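Local coordinates for GAF (Saccharomyces cerevisiae, PDB 1F5M), which reduces the R-enantiomer of free methionine sulfoxide to methionine, with thioredoxin supplying the electrons, and contributes to protection against oxidative stress, at residues S17-K21 and E22-E26; I64-A67 and G68-T72. One frame throughout, in Å; residues are numbered along the deposited sequence.

Both contacts are short-range, each made within one continuous run of chain, but they sit in different layers of the fold. Contact 1 is the partly buried start of helix 21-36, its centre about 17 Å from the centre of the chain; contact 2, on strand 64-72, has its centre about 5 Å from that point and its touching residues are all buried. Their centres are about 21 Å apart and their nearest atoms about 10 Å, though helix 42-59 packs against residues of both. At the helix start, one backbone N-H is taken by a carboxylate and others by backbone carbonyls, with a small apolar patch behind; the strand contact is aromatic rings against backbone and each other, its hydrogen bonds going to neighbouring strands and loops.

Contact 1: residues S17-K21 and E22-E26; sequences SNLNK and EEILE
Glu-23 reaches back to the residue before the helix: its OE1 accepts the backbone N-H of Asn-20 at 3.2 Å from N, on the lone pair turned away from OE2, and the bond is moderately bent at 149°. The first turn closes behind it with two backbone bonds, Ile-24 N to Asn-20 O at 3.1 Å and Leu-25 N to Lys-21 O at 3.0 Å. The same carboxylate also lies against Leu-19, whose CD2 is 3.4 Å from Glu-23 OE1, the two side chains running roughly at right angles. On the inner side, Leu-19 CB packs on Ile-24 CG1 at 3.7 Å, and Ile-24 continues the apolar patch to Ala-56 of helix 42-59. Lys-21, CG anti to its N (chi1 -172°) and the chain extended beyond, lays its CG 3.8 Å from Leu-25 CD1 before NZ forms a salt bridge with Asp-162. With Asn-20 as N-cap, the Glu-23 bond is the backward half of a capping box, and Leu-19 against Ile-24 joins the residue before the cap to the first turn as a hydrophobic staple, two signatures of a helix N-terminus.

Contact 2: residues I64-A67 and G68-T72; sequences INWA and GFYVT
The first torsions of Trp-66 and Tyr-70 bring their rings together on one side of the strand. In Trp-66, chi1 of -151° sets CG roughly opposite the backbone N, and chi2 of 88° turns the six-membered ring over Gly-68; in Tyr-70, chi1 of -82° puts CG opposite the carbonyl carbon and brings CE1 back to meet it. Trp-66 CH2 and Tyr-70 CE1 are 3.8 Å apart, the two side chains crossing at about a right angle. The indole lies over the backbone of Gly-68, with Trp-66 CZ3 3.5 Å from Gly-68 N and 3.6 Å from its CA. Lacking a CB, the glycine lets the indole settle directly against the backbone.

This is the middle of the antiparallel sheet of the GAF fold, where strand 64-72 runs between 79-85 and 144-152. At the start of the contact, Asn-65 and Trp-66 form a classic beta bulge opposite Asp-151 of strand 144-152, and the chain turns a corner at Asn-65. Ala-67 and Phe-69 pack on helix 42-59, on the other side of the sheet from the two rings.

Beyond the strand, Trp-66 stacks on the ring of Phe-85, and its NE1 makes a weak hydrogen bond to Lys-88 O. Without the indole, as with an alanine here, Phe-85 would probably lose its stacking partner, a gap would probably open over Gly-68 and the Tyr-70 ring would be likely to gain room to turn. The tyrosine hydroxyl, however, has its own hold, a hydrogen bond to the backbone O of Cys-91, which is itself joined by a disulfide to Cys-125.

Contact 1: residues S17-K21 and E22-E26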
loop_
_atom_site.group_PDB
_atom_site.type_symbol
_atom_site.label_atom_id
_atom_site.label_comp_id
_atom_site.label_asym_id
_atom_site.label_seq_id
_atom_site.Cartn_x
_atom_site.Cartn_y
_atom_site.Cartn_z
ATOM N N SER B 17 6.648 -9.549 -19.608
ATOM C CA SER B 17 5.297 -10.097 -19.576
ATOM C C SER B 17 5.240 -11.334 -20.462
ATOM O O SER B 17 4.164 -11.928 -20.626
ATOM C CB SER B 17 4.294 -9.049 -20.067
ATOM O OG SER B 17 4.643 -8.588 -21.378
ATOM N N ASN B 18 6.393 -11.730 -21.027
ATOM C CA ASN B 18 6.471 -12.922 -21.886
ATOM C C ASN B 18 6.766 -14.157 -21.076
ATOM O O ASN B 18 6.878 -15.242 -21.624
ATOM C CB ASN B 18 7.549 -12.814 -22.977
ATOM C CG ASN B 18 7.180 -11.843 -24.080
ATOM O OD1 ASN B 18 6.008 -11.724 -24.457
ATOM N ND2 ASN B 18 8.187 -11.155 -24.626
ATOM N N LEU B 19 6.940 -13.993 -19.772
ATOM C CA LEU B 19 7.146 -15.156 -18.908
ATOM C C LEU B 19 5.745 -15.749 -18.792
ATOM O O LEU B 19 4.758 -15.002 -18.868
ATOM C CB LEU B 19 7.597 -14.736 -17.517
ATOM C CG LEU B 19 8.885 -13.923 -17.376
ATOM C CD1 LEU B 19 9.048 -13.530 -15.908
ATOM C CD2 LEU B 19 10.075 -14.755 -17.879
ATOM N N ASN B 20 5.645 -17.070 -18.632
ATOM C CA ASN B 20 4.335 -17.703 -18.485
ATOM C C ASN B 20 3.894 -17.606 -17.024
ATOM O O ASN B 20 4.720 -17.432 -16.135
ATOM C CB ASN B 20 4.408 -19.162 -18.911
ATOM C CG ASN B 20 5.466 -19.954 -18.145
ATOM O OD1 ASN B 20 6.304 -20.621 -18.757
ATOM N ND2 ASN B 20 5.427 -19.896 -16.817
ATOM N N LYS B 21 2.596 -17.741 -16.779
ATOM C CA LYS B 21 2.053 -17.615 -15.441
ATOM C C LYS B 21 2.763 -18.411 -14.318
ATOM O O LYS B 21 2.993 -17.873 -13.230
ATOM C CB LYS B 21 0.547 -17.936 -15.473
ATOM C CG LYS B 21 -0.186 -17.644 -14.159
ATOM C CD LYS B 21 -1.674 -17.740 -14.356
ATOM C CE LYS B 21 -2.430 -17.297 -13.117
ATOM N NZ LYS B 21 -3.909 -17.273 -13.381
ATOM N N GLU B 22 3.123 -19.673 -14.559
ATOM C CA GLU B 22 3.805 -20.423 -13.508
ATOM C C GLU B 22 5.120 -19.755 -13.129
ATOM O O GLU B 22 5.455 -19.673 -11.952
ATOM C CB GLU B 22 4.051 -21.881 -13.934
ATOM C CG GLU B 22 2.767 -22.603 -14.449
ATOM C CD GLU B 22 1.507 -22.376 -13.568
ATOM O OE1 GLU B 22 1.505 -22.859 -12.404
ATOM O OE2 GLU B 22 0.520 -21.730 -14.046
ATOM N N GLU B 23 5.864 -19.276 -14.120
ATOM C CA GLU B 23 7.155 -18.608 -13.853
ATOM C C GLU B 23 6.965 -17.349 -13.012
ATOM O O GLU B 23 7.704 -17.101 -12.053
ATOM C CB GLU B 23 7.841 -18.159 -15.152
ATOM C CG GLU B 23 8.347 -19.248 -16.061
ATOM C CD GLU B 23 9.180 -18.680 -17.211
ATOM O OE1 GLU B 23 8.638 -17.865 -18.003
ATOM O OE2 GLU B 23 10.382 -19.045 -17.322
ATOM N N ILE B 24 5.994 -16.530 -13.421
ATOM C CA ILE B 24 5.696 -15.279 -12.748
ATOM C C ILE B 24 5.297 -15.494 -11.285
ATOM O O ILE B 24 5.766 -14.808 -10.386
ATOM C CB ILE B 24 4.574 -14.531 -13.510
ATOM C CG1 ILE B 24 5.095 -14.117 -14.888
ATOM C CG2 ILE B 24 4.091 -13.330 -12.713
ATOM C CD1 ILE B 24 4.082 -13.357 -15.706
ATOM N N LEU B 25 4.449 -16.465 -11.029
ATOM C CA LEU B 25 4.012 -16.690 -9.664
ATOM C C LEU B 25 5.098 -17.342 -8.829
ATOM O O LEU B 25 5.209 -17.104 -7.600
ATOM C CB LEU B 25 2.735 -17.549 -9.670
ATOM C CG LEU B 25 1.576 -16.938 -10.479
ATOM C CD1 LEU B 25 0.319 -17.789 -10.346
ATOM C CD2 LEU B 25 1.316 -15.536 -9.986
ATOM N N GLU B 26 5.907 -18.179 -9.465
ATOM C CA GLU B 26 6.954 -18.816 -8.702
ATOM C C GLU B 26 7.983 -17.750 -8.335
ATOM O O GLU B 26 8.535 -17.764 -7.242
ATOM C CB GLU B 26 7.603 -19.960 -9.504
ATOM C CG GLU B 26 8.581 -20.760 -8.656
ATOM C CD GLU B 26 8.084 -20.964 -7.199
ATOM O OE1 GLU B 26 7.012 -21.660 -7.010
ATOM O OE2 GLU B 26 8.779 -20.417 -6.269
#

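Contact 2: residues I64-A67 and G68-T72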
loop_
_atom_site.group_PDB
_atom_site.type_symbol
_atom_site.label_atom_id
_atom_site.label_comp_id
_atom_site.label_asym_id
_atom_site.label_seq_id
_atom_site.Cartn_x
_atom_site.Cartn_y
_atom_site.Cartn_z
ATOM N N ILE B 64 -6.733 -6.189 -13.152
ATOM C CA ILE B 64 -7.053 -5.994 -11.744
ATOM C C ILE B 64 -7.096 -4.501 -11.370
ATOM O O ILE B 64 -6.491 -3.671 -12.049
ATOM C CB ILE B 64 -6.040 -6.721 -10.814
ATOM C CG1 ILE B 64 -4.635 -6.132 -11.019
ATOM C CG2 ILE B 64 -6.048 -8.232 -11.121
ATOM C CD1 ILE B 64 -3.746 -6.356 -9.866
ATOM N N ASN B 65 -7.856 -4.185 -10.321
ATOM C CA ASN B 65 -8.008 -2.839 -9.795
ATOM C C ASN B 65 -7.697 -2.795 -8.305
ATOM O O ASN B 65 -7.700 -1.728 -7.705
ATOM C CB ASN B 65 -9.409 -2.239 -10.047
ATOM C CG ASN B 65 -10.560 -3.159 -9.657
ATOM O OD1 ASN B 65 -10.645 -4.294 -10.102
ATOM N ND2 ASN B 65 -11.488 -2.637 -8.863
ATOM N N TRP B 66 -7.389 -3.934 -7.709
ATOM C CA TRP B 66 -7.043 -3.876 -6.294
ATOM C C TRP B 66 -6.317 -5.116 -5.903
ATOM O O TRP B 66 -6.688 -6.228 -6.343
ATOM C CB TRP B 66 -8.286 -3.753 -5.456
ATOM C CG TRP B 66 -8.105 -3.047 -4.179
ATOM C CD1 TRP B 66 -8.198 -1.693 -3.985
ATOM C CD2 TRP B 66 -7.872 -3.621 -2.885
ATOM N NE1 TRP B 66 -8.054 -1.394 -2.666
ATOM C CE2 TRP B 66 -7.851 -2.544 -1.956
ATOM C CE3 TRP B 66 -7.690 -4.920 -2.415
ATOM C CZ2 TRP B 66 -7.656 -2.727 -0.591
ATOM C CZ3 TRP B 66 -7.502 -5.114 -1.036
ATOM C CH2 TRP B 66 -7.489 -4.012 -0.142
ATOM N N ALA B 67 -5.246 -4.951 -5.117
ATOM C CA ALA B 67 -4.517 -6.112 -4.625
ATOM C C ALA B 67 -4.016 -5.706 -3.293
ATOM O O ALA B 67 -3.194 -4.754 -3.177
ATOM C CB ALA B 67 -3.350 -6.514 -5.575
ATOM N N GLY B 68 -4.462 -6.419 -2.269
ATOM C CA GLY B 68 -4.053 -6.027 -0.940
ATOM C C GLY B 68 -4.476 -6.923 0.171
ATOM O O GLY B 68 -4.836 -8.098 -0.043
ATOM N N PHE B 69 -4.465 -6.369 1.377
ATOM C CA PHE B 69 -4.772 -7.137 2.584
ATOM C C PHE B 69 -5.693 -6.493 3.627
ATOM O O PHE B 69 -5.796 -5.250 3.710
ATOM C CB PHE B 69 -3.491 -7.470 3.369
ATOM C CG PHE B 69 -2.417 -8.166 2.560
ATOM C CD1 PHE B 69 -1.589 -7.435 1.682
ATOM C CD2 PHE B 69 -2.304 -9.562 2.606
ATOM C CE1 PHE B 69 -0.674 -8.098 0.846
ATOM C CE2 PHE B 69 -1.378 -10.232 1.760
ATOM C CZ PHE B 69 -0.577 -9.496 0.885
ATOM N N TYR B 70 -6.309 -7.373 4.445
ATOM C CA TYR B 70 -7.114 -6.982 5.616
ATOM C C TYR B 70 -6.507 -7.849 6.711
ATOM O O TYR B 70 -6.033 -8.932 6.424
ATOM C CB TYR B 70 -8.593 -7.308 5.464
ATOM C CG TYR B 70 -9.323 -6.258 4.655
ATOM C CD1 TYR B 70 -9.285 -6.273 3.255
ATOM C CD2 TYR B 70 -9.996 -5.211 5.287
ATOM C CE1 TYR B 70 -9.888 -5.283 2.520
ATOM C CE2 TYR B 70 -10.615 -4.196 4.538
ATOM C CZ TYR B 70 -10.556 -4.236 3.165
ATOM O OH TYR B 70 -11.158 -3.229 2.397
ATOM N N VAL B 71 -6.517 -7.409 7.959
ATOM C CA VAL B 71 -5.896 -8.211 8.993
ATOM C C VAL B 71 -6.866 -8.195 10.144
ATOM O O VAL B 71 -7.599 -7.233 10.340
ATOM C CB VAL B 71 -4.530 -7.611 9.448
ATOM C CG1 VAL B 71 -3.549 -7.515 8.238
ATOM C CG2 VAL B 71 -4.770 -6.234 10.062
ATOM N N THR B 72 -6.875 -9.274 10.899
ATOM C CA THR B 72 -7.812 -9.394 12.000
ATOM C C THR B 72 -7.441 -8.381 13.063
ATOM O O THR B 72 -6.281 -8.281 13.466
ATOM C CB THR B 72 -7.806 -10.844 12.550
ATOM O OG1 THR B 72 -8.104 -11.742 11.473
ATOM C CG2 THR B 72 -8.867 -11.033 13.654
#